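Local structure of amyloid-like protein 1 (Homo sapiens, 3Q7G) at residues Asp106-Ala111 against Arg134-Ala139; Asn46-Glu51 against Ser76-Leu81; Arg138-Glu143 against Gln174-Arg179. The protein probably binds heparin-like sulfated glycans of the cell surface and matrix through its E2 domain. One frame throughout, in Å; residues are numbered along the deposited sequence.

Contact 1 of 3, residues Asp106-Ala111 against Arg134-Ala139. With GU4 (2,3,4,6-tetra-O-sulfonato-alpha-D-glucopyranose), chain C.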
loop_
_atom_site.group_PDB
_atom_site.type_symbol
_atom_site.label_atom_id
_atom_site.label_comp_id
_atom_site.label_asym_id
_atom_site.label_seq_id
_atom_site.Cartn_x
_atom_site.Cartn_y
_atom_site.Cartn_z
ATOM N N ASP A 106 6.537 20.745 11.318
ATOM C CA ASP A 106 6.820 22.019 10.657
ATOM C C ASP A 106 5.587 22.792 10.208
ATOM O O ASP A 106 5.516 24.005 10.389
ATOM C CB ASP A 106 7.770 21.827 9.460
ATOM C CG ASP A 106 9.102 21.206 9.864
ATOM O OD1 ASP A 106 9.639 21.560 10.938
ATOM O OD2 ASP A 106 9.615 20.365 9.091
ATOM N N GLN A 107 4.626 22.099 9.611
ATOM C CA GLN A 107 3.409 22.747 9.138
ATOM C C GLN A 107 2.578 23.206 10.340
ATOM O O GLN A 107 1.911 24.245 10.287
ATOM C CB GLN A 107 2.604 21.778 8.272
ATOM C CG GLN A 107 3.369 21.324 7.043
ATOM C CD GLN A 107 2.644 20.252 6.234
ATOM O OE1 GLN A 107 1.520 19.850 6.559
ATOM N NE2 GLN A 107 3.288 19.792 5.171
ATOM N N ARG A 108 2.607 22.435 11.421
ATOM C CA ARG A 108 1.845 22.827 12.593
ATOM C C ARG A 108 2.430 24.139 13.121
ATOM O O ARG A 108 1.708 25.120 13.286
ATOM C CB ARG A 108 1.919 21.752 13.689
ATOM C CG ARG A 108 1.002 22.067 14.869
ATOM C CD ARG A 108 1.096 21.084 16.032
ATOM N NE ARG A 108 2.391 21.138 16.701
ATOM C CZ ARG A 108 3.338 20.213 16.554
ATOM N NH1 ARG A 108 3.121 19.168 15.774
ATOM N NH2 ARG A 108 4.506 20.341 17.172
ATOM N N ARG A 109 3.735 24.152 13.371
ATOM C CA ARG A 109 4.412 25.339 13.879
ATOM C C ARG A 109 4.218 26.534 12.967
ATOM O O ARG A 109 4.106 27.659 13.449
ATOM C CB ARG A 109 5.906 25.062 14.063
ATOM C CG ARG A 109 6.133 24.166 15.239
ATOM C CD ARG A 109 7.477 23.551 15.258
ATOM N NE ARG A 109 7.586 22.720 16.445
ATOM C CZ ARG A 109 8.510 21.785 16.627
ATOM N NH1 ARG A 109 9.428 21.563 15.696
ATOM N NH2 ARG A 109 8.491 21.047 17.726
ATOM N N ALA A 110 4.130 26.288 11.659
ATOM C CA ALA A 110 3.942 27.370 10.700
ATOM C C ALA A 110 2.528 27.937 10.777
ATOM O O ALA A 110 2.316 29.152 10.691
ATOM C CB ALA A 110 4.234 26.866 9.270
ATOM N N ALA A 111 1.561 27.042 10.919
ATOM C CA ALA A 111 0.169 27.442 11.011
ATOM C C ALA A 111 -0.061 28.173 12.354
ATOM O O ALA A 111 -0.833 29.128 12.409
ATOM C CB ALA A 111 -0.735 26.206 10.875
ATOM N N ARG A 134 -8.204 27.867 10.895
ATOM C CA ARG A 134 -8.529 26.676 10.139
ATOM C C ARG A 134 -7.283 25.925 9.688
ATOM O O ARG A 134 -7.197 24.696 9.846
ATOM C CB ARG A 134 -9.369 27.047 8.930
ATOM C CG ARG A 134 -10.066 25.881 8.303
ATOM C CD ARG A 134 -11.096 26.352 7.295
ATOM N NE ARG A 134 -11.959 25.260 6.860
ATOM C CZ ARG A 134 -11.533 24.198 6.191
ATOM N NH1 ARG A 134 -10.250 24.083 5.880
ATOM N NH2 ARG A 134 -12.392 23.256 5.831
ATOM N N ARG A 135 -6.310 26.654 9.135
ATOM C CA ARG A 135 -5.074 26.031 8.675
ATOM C C ARG A 135 -4.403 25.329 9.858
ATOM O O ARG A 135 -3.869 24.225 9.716
ATOM C CB ARG A 135 -4.138 27.080 8.076
ATOM C CG ARG A 135 -4.654 27.704 6.784
ATOM C CD ARG A 135 -3.601 28.604 6.134
ATOM N NE ARG A 135 -2.455 27.850 5.616
ATOM C CZ ARG A 135 -2.405 27.270 4.415
ATOM N NH1 ARG A 135 -3.438 27.350 3.580
ATOM N NH2 ARG A 135 -1.310 26.611 4.042
ATOM N N TYR A 136 -4.431 25.967 11.021
ATOM C CA TYR A 136 -3.838 25.369 12.222
ATOM C C TYR A 136 -4.579 24.073 12.636
ATOM O O TYR A 136 -3.945 23.045 12.956
ATOM C CB TYR A 136 -3.876 26.346 13.391
ATOM C CG TYR A 136 -3.522 25.680 14.695
ATOM C CD1 TYR A 136 -2.218 25.249 14.936
ATOM C CD2 TYR A 136 -4.505 25.387 15.641
ATOM C CE1 TYR A 136 -1.902 24.534 16.073
ATOM C CE2 TYR A 136 -4.200 24.665 16.790
ATOM C CZ TYR A 136 -2.900 24.240 16.995
ATOM O OH TYR A 136 -2.595 23.493 18.111
ATOM N N LEU A 137 -5.911 24.127 12.634
ATOM C CA LEU A 137 -6.716 22.954 12.993
ATOM C C LEU A 137 -6.455 21.860 11.975
ATOM O O LEU A 137 -6.422 20.684 12.321
ATOM C CB LEU A 137 -8.206 23.303 13.013
ATOM C CG LEU A 137 -8.640 24.275 14.105
ATOM C CD1 LEU A 137 -10.117 24.561 14.001
ATOM C CD2 LEU A 137 -8.296 23.677 15.471
ATOM N N ARG A 138 -6.277 22.251 10.716
ATOM C CA ARG A 138 -6.020 21.274 9.667
ATOM C C ARG A 138 -4.673 20.596 9.910
ATOM O O ARG A 138 -4.532 19.406 9.671
ATOM C CB ARG A 138 -6.029 21.947 8.296
ATOM C CG ARG A 138 -7.413 22.375 7.795
ATOM C CD ARG A 138 -7.913 21.434 6.703
ATOM N NE ARG A 138 -7.000 21.390 5.561
ATOM C CZ ARG A 138 -6.920 20.369 4.708
ATOM N NH1 ARG A 138 -7.702 19.306 4.871
ATOM N NH2 ARG A 138 -6.061 20.405 3.692
ATOM N N ALA A 139 -3.685 21.348 10.403
ATOM C CA ALA A 139 -2.369 20.766 10.676
ATOM C C ALA A 139 -2.493 19.766 11.829
ATOM O O ALA A 139 -1.878 18.695 11.816
ATOM C CB ALA A 139 -1.357 21.863 11.043
HETATM C C1 GU4 C . -2.072 14.301 3.620
HETATM O O5 GU4 C . -1.885 15.662 3.198
HETATM C C5 GU4 C . -2.846 16.131 2.237
HETATM C C6 GU4 C . -2.640 17.645 2.291
HETATM O O6 GU4 C . -2.928 18.078 3.625
HETATM S S6 GU4 C . -2.409 19.298 4.163
HETATM O O22 GU4 C . -1.422 19.673 3.092
HETATM O O23 GU4 C . -3.345 20.477 4.030
HETATM O O21 GU4 C . -1.495 19.230 5.336
HETATM C C4 GU4 C . -4.309 15.929 2.649
HETATM O O4 GU4 C . -5.121 16.085 1.480
HETATM S S4 GU4 C . -6.178 17.036 1.653
HETATM O O25 GU4 C . -6.730 16.919 3.045
HETATM O O26 GU4 C . -5.644 18.419 1.421
HETATM O O24 GU4 C . -7.269 16.768 0.662
HETATM C C3 GU4 C . -4.546 14.542 3.253
HETATM O O3 GU4 C . -5.814 14.563 3.916
HETATM S S3 GU4 C . -6.627 13.476 3.462
HETATM O O28 GU4 C . -5.932 12.182 3.755
HETATM O O29 GU4 C . -6.856 13.598 1.983
HETATM O O27 GU4 C . -7.957 13.508 4.155
HETATM C C2 GU4 C . -3.449 14.216 4.274
HETATM O O2 GU4 C . -3.629 12.897 4.798
HETATM S S2 GU4 C . -3.294 12.891 6.192
HETATM O O11 GU4 C . -4.525 12.590 7.004
HETATM O O12 GU4 C . -2.264 11.823 6.451
HETATM O O10 GU4 C . -2.730 14.205 6.591
#
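Ala-111 presses its methyl onto the backbone of Tyr-136, with Ala-111 CB 3.5 Å from Tyr-136 CA, and the same methyl lies at the edge of the tyrosine ring, near its plane. About one turn away the roles are reversed: Ala-139 CB sits 3.7 Å from Arg-108 CA. With alanine methyls as the spacers on both segments, the local helix axes approach to 8.5 Å while running 158° apart in direction. This close, antiparallel pairing joins helix 64-119 to helix 126-157, consecutive long helices of the all-helical E2 domain. Beside the alanines, the Arg-108 chain and the Tyr-136 ring run side by side in the same direction, with Arg-108 CG 4.0 Å from Tyr-136 CE1. Both side chains place CG trans to the backbone N (chi1 -174° for Arg-108), which sets them along this flank. Their polar ends are positioned farther out: Asn-105 OD1 holds Arg-108 NH1, and the hydroxyl of Tyr-136 bonds to that of Ser-183. Another flank faces the bound sulfated sugar. Arg-138 NH1 and NH2 donate to O25 and O26 of GU4, at 3.2 and 3.0 Å respectively, with sulfur S4 in the guanidinium plane; NH2 also comes within 2.7 Å of GU4 O23, on a second sulfate met obliquely. Arg-138 NH1 has a second partner in Leu-210 O. The Gln-107 amide has two partners, OE1 bonding to Lys-142 NZ and NE2 to a sulfate oxygen of YYJ, the sulfated fructose.

Contact 2 of 3, residues Asn46-Glu51 against Ser76-Leu81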
loop_
_atom_site.group_PDB
_atom_site.type_symbol
_atom_site.label_atom_id
_atom_site.label_comp_id
_atom_site.label_asym_id
_atom_site.label_seq_id
_atom_site.Cartn_x
_atom_site.Cartn_y
_atom_site.Cartn_z
ATOM N N ASN A 46 14.276 -12.088 -11.529
ATOM C CA ASN A 46 13.942 -12.830 -12.735
ATOM C C ASN A 46 15.201 -13.435 -13.367
ATOM O O ASN A 46 15.166 -14.574 -13.852
ATOM C CB ASN A 46 13.210 -11.950 -13.745
ATOM C CG ASN A 46 12.637 -12.762 -14.903
ATOM O OD1 ASN A 46 11.925 -13.756 -14.695
ATOM N ND2 ASN A 46 12.955 -12.351 -16.126
ATOM N N GLU A 47 16.305 -12.690 -13.364
ATOM C CA GLU A 47 17.560 -13.198 -13.904
ATOM C C GLU A 47 17.973 -14.439 -13.087
ATOM O O GLU A 47 18.290 -15.479 -13.644
ATOM C CB GLU A 47 18.678 -12.142 -13.817
ATOM C CG GLU A 47 18.669 -11.115 -14.950
ATOM C CD GLU A 47 18.568 -11.794 -16.301
ATOM O OE1 GLU A 47 17.439 -11.833 -16.858
ATOM O OE2 GLU A 47 19.596 -12.333 -16.785
ATOM N N VAL A 48 17.992 -14.338 -11.763
ATOM C CA VAL A 48 18.365 -15.509 -10.977
ATOM C C VAL A 48 17.433 -16.697 -11.272
ATOM O O VAL A 48 17.908 -17.819 -11.452
ATOM C CB VAL A 48 18.320 -15.243 -9.469
ATOM C CG1 VAL A 48 18.766 -16.483 -8.737
ATOM C CG2 VAL A 48 19.209 -14.065 -9.104
ATOM N N MET A 49 16.121 -16.470 -11.313
ATOM C CA MET A 49 15.195 -17.574 -11.590
ATOM C C MET A 49 15.488 -18.181 -12.969
ATOM O O MET A 49 15.429 -19.397 -13.139
ATOM C CB MET A 49 13.732 -17.100 -11.535
ATOM C CG MET A 49 13.236 -16.680 -10.159
ATOM S SD MET A 49 12.989 -18.088 -9.058
ATOM C CE MET A 49 12.825 -17.244 -7.439
ATOM N N ARG A 50 15.810 -17.346 -13.950
ATOM C CA ARG A 50 16.113 -17.858 -15.284
ATOM C C ARG A 50 17.371 -18.735 -15.244
ATOM O O ARG A 50 17.405 -19.815 -15.845
ATOM C CB ARG A 50 16.310 -16.711 -16.257
ATOM N N GLU A 51 18.396 -18.270 -14.532
ATOM C CA GLU A 51 19.643 -19.022 -14.418
ATOM C C GLU A 51 19.390 -20.332 -13.694
ATOM O O GLU A 51 19.949 -21.365 -14.040
ATOM C CB GLU A 51 20.695 -18.229 -13.647
ATOM C CG GLU A 51 21.134 -16.960 -14.332
ATOM C CD GLU A 51 22.161 -16.188 -13.522
ATOM O OE1 GLU A 51 21.860 -15.811 -12.365
ATOM O OE2 GLU A 51 23.273 -15.955 -14.043
ATOM N N SER A 76 20.641 -19.928 -2.130
ATOM C CA SER A 76 21.468 -19.068 -1.289
ATOM C C SER A 76 21.571 -17.694 -1.904
ATOM O O SER A 76 21.597 -16.692 -1.196
ATOM C CB SER A 76 22.870 -19.641 -1.121
ATOM O OG SER A 76 22.983 -20.252 0.144
ATOM N N ILE A 77 21.655 -17.651 -3.230
ATOM C CA ILE A 77 21.724 -16.376 -3.937
ATOM C C ILE A 77 20.430 -15.608 -3.662
ATOM O O ILE A 77 20.441 -14.386 -3.541
ATOM C CB ILE A 77 21.903 -16.586 -5.464
ATOM C CG1 ILE A 77 23.355 -16.958 -5.775
ATOM C CG2 ILE A 77 21.504 -15.343 -6.216
ATOM C CD1 ILE A 77 23.639 -17.155 -7.250
ATOM N N LEU A 78 19.324 -16.331 -3.545
ATOM C CA LEU A 78 18.028 -15.697 -3.301
ATOM C C LEU A 78 17.876 -15.246 -1.843
ATOM O O LEU A 78 17.265 -14.215 -1.565
ATOM C CB LEU A 78 16.886 -16.654 -3.713
ATOM C CG LEU A 78 16.789 -16.903 -5.226
ATOM C CD1 LEU A 78 15.772 -17.991 -5.578
ATOM C CD2 LEU A 78 16.395 -15.594 -5.894
ATOM N N GLN A 79 18.447 -16.017 -0.923
ATOM C CA GLN A 79 18.402 -15.668 0.490
ATOM C C GLN A 79 19.060 -14.304 0.589
ATOM O O GLN A 79 18.519 -13.372 1.182
ATOM C CB GLN A 79 19.205 -16.668 1.322
ATOM C CG GLN A 79 19.169 -16.422 2.823
ATOM C CD GLN A 79 18.121 -17.264 3.526
ATOM O OE1 GLN A 79 18.140 -18.492 3.441
ATOM N NE2 GLN A 79 17.205 -16.611 4.230
ATOM N N THR A 80 20.241 -14.208 -0.014
ATOM C CA THR A 80 21.020 -12.984 -0.031
ATOM C C THR A 80 20.221 -11.865 -0.684
ATOM O O THR A 80 20.158 -10.750 -0.160
ATOM C CB THR A 80 22.352 -13.201 -0.783
ATOM O OG1 THR A 80 23.207 -14.023 0.021
ATOM C CG2 THR A 80 23.052 -11.882 -1.064
ATOM N N LEU A 81 19.601 -12.165 -1.824
ATOM C CA LEU A 81 18.793 -11.174 -2.516
ATOM C C LEU A 81 17.573 -10.749 -1.679
ATOM O O LEU A 81 17.256 -9.566 -1.607
ATOM C CB LEU A 81 18.341 -11.716 -3.861
ATOM C CG LEU A 81 17.600 -10.734 -4.758
ATOM C CD1 LEU A 81 18.332 -9.394 -4.725
ATOM C CD2 LEU A 81 17.493 -11.318 -6.185
#
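The antiparallel hairpin of helices 26-57 and 64-119 is held here by a wholly apolar set of side chains, with the two local axes 10.8 Å apart and 172° between their directions. The Val-48 side chain leaves its backbone toward the partner helix. Its CG1, trans to the backbone N (chi1 -178°), lies 3.8 Å from Leu-78 CD2, the two side chains sliding past each other in opposite directions. Ile-77 brings its CG2 branch to both valine methyls, 3.9 Å from both Val-48 CG1 and Val-48 CG2, so the isopropyl group is met by isoleucine and leucine together. Met-49 starts out beside the interface and turns back at chi2 (-72°). That bend carries its terminal methyl across Leu-78 at about a right angle, leaving Met-49 CE 3.6 Å from Leu-78 CD1. The two methyls of Leu-78 thus serve different partners, CD2 the valine and CD1 the methionine. Leu-81 CD2 adds a looser touch at 4.4 Å from Val-48 CG2. Around this layer, Trp-52 packs on Leu-78, while Leu-173 and Arg-166 of the second subunit pack on Met-49 and Leu-78. Interlocked aliphatic side chains between long, nearly antiparallel helices are characteristic of an antiparallel coiled coil, as in the N-terminal half of E2 domains.

Contact 3 of 3, residues Arg138-Glu143 against Gln174-Arg179. With GU4 (2,3,4,6-tetra-O-sulfonato-alpha-D-glucopyranose), chain C; YYJ (1,3,4,6-tetra-O-sulfo-beta-D-fructofuranose), chain B.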
loop_
_atom_site.group_PDB
_atom_site.type_symbol
_atom_site.label_atom_id
_atom_site.label_comp_id
_atom_site.label_asym_id
_atom_site.label_seq_id
_atom_site.Cartn_x
_atom_site.Cartn_y
_atom_site.Cartn_z
ATOM N N ARG A 138 -6.277 22.251 10.716
ATOM C CA ARG A 138 -6.020 21.274 9.667
ATOM C C ARG A 138 -4.673 20.596 9.910
ATOM O O ARG A 138 -4.532 19.406 9.671
ATOM C CB ARG A 138 -6.029 21.947 8.296
ATOM C CG ARG A 138 -7.413 22.375 7.795
ATOM C CD ARG A 138 -7.913 21.434 6.703
ATOM N NE ARG A 138 -7.000 21.390 5.561
ATOM C CZ ARG A 138 -6.920 20.369 4.708
ATOM N NH1 ARG A 138 -7.702 19.306 4.871
ATOM N NH2 ARG A 138 -6.061 20.405 3.692
ATOM N N ALA A 139 -3.685 21.348 10.403
ATOM C CA ALA A 139 -2.369 20.766 10.676
ATOM C C ALA A 139 -2.493 19.766 11.829
ATOM O O ALA A 139 -1.878 18.695 11.816
ATOM C CB ALA A 139 -1.357 21.863 11.043
ATOM N N GLU A 140 -3.291 20.118 12.835
ATOM C CA GLU A 140 -3.474 19.211 13.975
ATOM C C GLU A 140 -4.261 17.972 13.538
ATOM O O GLU A 140 -3.960 16.858 13.944
ATOM C CB GLU A 140 -4.195 19.933 15.122
ATOM C CG GLU A 140 -3.367 21.028 15.800
ATOM C CD GLU A 140 -2.200 20.472 16.618
ATOM O OE1 GLU A 140 -1.676 21.206 17.508
ATOM O OE2 GLU A 140 -1.806 19.308 16.374
ATOM N N GLN A 141 -5.262 18.187 12.695
ATOM C CA GLN A 141 -6.090 17.108 12.185
ATOM C C GLN A 141 -5.185 16.107 11.461
ATOM O O GLN A 141 -5.330 14.886 11.598
ATOM C CB GLN A 141 -7.130 17.689 11.231
ATOM C CG GLN A 141 -7.956 16.679 10.479
ATOM C CD GLN A 141 -8.880 17.355 9.488
ATOM O OE1 GLN A 141 -9.946 17.857 9.851
ATOM N NE2 GLN A 141 -8.459 17.391 8.220
ATOM N N LYS A 142 -4.226 16.641 10.719
ATOM C CA LYS A 142 -3.290 15.828 9.969
ATOM C C LYS A 142 -2.473 14.912 10.873
ATOM O O LYS A 142 -2.246 13.743 10.544
ATOM C CB LYS A 142 -2.342 16.745 9.186
ATOM C CG LYS A 142 -1.350 16.049 8.286
ATOM C CD LYS A 142 -0.560 17.090 7.510
ATOM C CE LYS A 142 0.142 16.510 6.305
ATOM N NZ LYS A 142 0.638 17.597 5.398
ATOM N N GLU A 143 -2.009 15.437 12.005
ATOM C CA GLU A 143 -1.216 14.607 12.906
ATOM C C GLU A 143 -2.115 13.556 13.528
ATOM O O GLU A 143 -1.737 12.399 13.684
ATOM C CB GLU A 143 -0.581 15.418 14.034
ATOM C CG GLU A 143 0.416 14.581 14.815
ATOM C CD GLU A 143 1.139 15.349 15.896
ATOM O OE1 GLU A 143 1.080 16.589 15.880
ATOM O OE2 GLU A 143 1.778 14.701 16.750
ATOM N N GLN A 174 -4.422 12.467 23.107
ATOM C CA GLN A 174 -4.762 13.443 24.142
ATOM C C GLN A 174 -3.823 14.660 24.066
ATOM O O GLN A 174 -4.265 15.799 24.229
ATOM C CB GLN A 174 -4.671 12.820 25.535
ATOM C CG GLN A 174 -5.895 12.060 25.961
ATOM C CD GLN A 174 -5.814 11.634 27.417
ATOM O OE1 GLN A 174 -4.944 10.836 27.797
ATOM N NE2 GLN A 174 -6.713 12.174 28.248
ATOM N N VAL A 175 -2.532 14.412 23.837
ATOM C CA VAL A 175 -1.557 15.503 23.724
ATOM C C VAL A 175 -2.062 16.482 22.656
ATOM O O VAL A 175 -2.160 17.683 22.889
ATOM C CB VAL A 175 -0.132 14.965 23.326
ATOM C CG1 VAL A 175 0.788 16.114 22.911
ATOM C CG2 VAL A 175 0.476 14.207 24.495
ATOM N N ILE A 176 -2.411 15.949 21.491
ATOM C CA ILE A 176 -2.905 16.775 20.402
ATOM C C ILE A 176 -4.135 17.586 20.808
ATOM O O ILE A 176 -4.166 18.810 20.632
ATOM C CB ILE A 176 -3.270 15.925 19.155
ATOM C CG1 ILE A 176 -2.006 15.288 18.560
ATOM C CG2 ILE A 176 -3.982 16.785 18.135
ATOM C CD1 ILE A 176 -2.279 14.316 17.408
ATOM N N GLU A 177 -5.154 16.910 21.334
ATOM C CA GLU A 177 -6.375 17.609 21.732
ATOM C C GLU A 177 -6.077 18.714 22.739
ATOM O O GLU A 177 -6.643 19.792 22.660
ATOM C CB GLU A 177 -7.392 16.620 22.314
ATOM N N GLU A 178 -5.191 18.438 23.690
ATOM C CA GLU A 178 -4.847 19.449 24.693
ATOM C C GLU A 178 -4.101 20.604 24.036
ATOM O O GLU A 178 -4.299 21.756 24.412
ATOM C CB GLU A 178 -4.000 18.841 25.816
ATOM N N ARG A 179 -3.254 20.297 23.049
ATOM C CA ARG A 179 -2.511 21.341 22.332
ATOM C C ARG A 179 -3.519 22.262 21.661
ATOM O O ARG A 179 -3.432 23.489 21.766
ATOM C CB ARG A 179 -1.609 20.739 21.247
ATOM C CG ARG A 179 -0.128 21.044 21.411
ATOM C CD ARG A 179 0.579 21.190 20.059
ATOM N NE ARG A 179 0.206 20.153 19.100
ATOM C CZ ARG A 179 0.854 19.010 18.913
ATOM N NH1 ARG A 179 1.936 18.713 19.616
ATOM N NH2 ARG A 179 0.410 18.151 18.005
HETATM C C1 GU4 C . -2.072 14.301 3.620
HETATM O O5 GU4 C . -1.885 15.662 3.198
HETATM C C5 GU4 C . -2.846 16.131 2.237
HETATM C C6 GU4 C . -2.640 17.645 2.291
HETATM O O6 GU4 C . -2.928 18.078 3.625
HETATM S S6 GU4 C . -2.409 19.298 4.163
HETATM O O22 GU4 C . -1.422 19.673 3.092
HETATM O O23 GU4 C . -3.345 20.477 4.030
HETATM O O21 GU4 C . -1.495 19.230 5.336
HETATM C C4 GU4 C . -4.309 15.929 2.649
HETATM O O4 GU4 C . -5.121 16.085 1.480
HETATM S S4 GU4 C . -6.178 17.036 1.653
HETATM O O25 GU4 C . -6.730 16.919 3.045
HETATM O O26 GU4 C . -5.644 18.419 1.421
HETATM O O24 GU4 C . -7.269 16.768 0.662
HETATM C C3 GU4 C . -4.546 14.542 3.253
HETATM O O3 GU4 C . -5.814 14.563 3.916
HETATM S S3 GU4 C . -6.627 13.476 3.462
HETATM O O28 GU4 C . -5.932 12.182 3.755
HETATM O O29 GU4 C . -6.856 13.598 1.983
HETATM O O27 GU4 C . -7.957 13.508 4.155
HETATM C C2 GU4 C . -3.449 14.216 4.274
HETATM O O2 GU4 C . -3.629 12.897 4.798
HETATM S S2 GU4 C . -3.294 12.891 6.192
HETATM O O11 GU4 C . -4.525 12.590 7.004
HETATM O O12 GU4 C . -2.264 11.823 6.451
HETATM O O10 GU4 C . -2.730 14.205 6.591
HETATM C C1 YYJ B . -0.086 11.928 3.073
HETATM C C2 YYJ B . -0.660 13.023 2.171
HETATM C C3 YYJ B . -0.687 12.541 0.716
HETATM C C4 YYJ B . -0.257 13.795 -0.043
HETATM C C5 YYJ B . 0.815 14.300 0.927
HETATM C C6 YYJ B . 1.140 15.769 0.658
HETATM O O1 YYJ B . 0.692 12.443 4.159
HETATM O O1S1 YYJ B . 2.540 10.930 4.064
HETATM O O1S3 YYJ B . -1.072 9.871 0.442
HETATM O O1S4 YYJ B . -1.420 14.186 -2.776
HETATM O O1S6 YYJ B . 2.930 18.359 0.791
HETATM O O2 YYJ B . -2.003 13.369 2.530
HETATM O O2S1 YYJ B . 2.611 13.066 2.869
HETATM O O2S3 YYJ B . -2.434 10.766 2.272
HETATM O O2S4 YYJ B . 0.115 15.763 -1.723
HETATM O O2S6 YYJ B . 0.763 18.236 1.923
HETATM O O3 YYJ B . -1.979 12.089 0.313
HETATM O O3S1 YYJ B . 2.718 13.030 5.312
HETATM O O3S3 YYJ B . -3.472 10.231 0.136
HETATM O O3S4 YYJ B . 0.938 14.261 -3.455
HETATM O O3S6 YYJ B . 2.824 17.894 3.195
HETATM O O4 YYJ B . 0.311 13.418 -1.299
HETATM O O5 YYJ B . 0.161 14.199 2.204
HETATM O O6 YYJ B . 2.084 16.266 1.609
HETATM S S1 YYJ B . 2.121 12.370 4.103
HETATM S S3 YYJ B . -2.230 10.761 0.786
HETATM S S4 YYJ B . -0.009 14.392 -2.295
HETATM S S6 YYJ B . 2.153 17.671 1.872
#
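Arg-179 grips Glu-140 side-on with two nitrogens, one to each carboxylate oxygen: NE donates to Glu-140 OE1 at 2.7 Å and NH2 to Glu-140 OE2 at 3.0 Å. Both oxygens accept through their syn lone pairs, and the carboxylate and guanidinium planes are only 6° apart, so the two groups form a nearly flat bidentate salt bridge. This salt bridge joins helices 126-157 and 159-184, which pack antiparallel in the helical bundle of the E2 domain, their local axes 10.3 Å apart. The glutamate reaches its partner by bending at chi2, which swings its carboxylate toward helix 159-184. Glu-143 extends the pair into a network by sharing the NH2 nitrogen, also at the guanidinium edge, with the planes 28° apart. Its extended chain meets the arginine at about a right angle, and NH2 of Arg-179 lies 2.7 Å from Glu-143 OE1; at 118° this hydrogen bond is strongly bent and weak, although the charges are close. The other oxygen, Glu-143 OE2, is bonded to His-172 NE2. The two acids probably also offset the nearby charge of Arg-108, whose NE comes close to that of Arg-179. A leucine in place of Arg-179 would probably leave Glu-140 without its two-nitrogen partner and freer to turn, and take from Glu-143 OE1 its closest positive charge across the contact. Elsewhere on helix 126-157, Lys-142 extends to the ligand, its NZ bonding to GU4 O21 at 2.7 Å and to YYJ O3S6 at 3.1 Å. Ile-176 fills in beside the charges: its CG2 methyl lies 3.8 Å from Glu-140 OE2, and its CD1 packs on the aliphatic stem of Glu-143, 3.7 Å from Glu-143 CG.

Contacts 1 and 3 are neighbours, their centres 9 Å apart, and share Arg-138 and Ala-139 on helix 126-157, which thus meets helix 64-119 in one and helix 159-184 in the other. Arg-108 links the two: its CD lies 3.1 Å from Glu-140 OE1, and its NH1 makes a long, weak ion pair with Glu-143. Both contacts reach the sulfated disaccharide site, where Arg-145, Arg-149 and His-209 also bind GU4, a basic setting consistent with heparin binding. Contact 2 stands apart, about 48 Å from contact 1 and 47 Å from contact 3 between centres, across the chain's centre; helix 64-119 runs through both contacts 1 and 2.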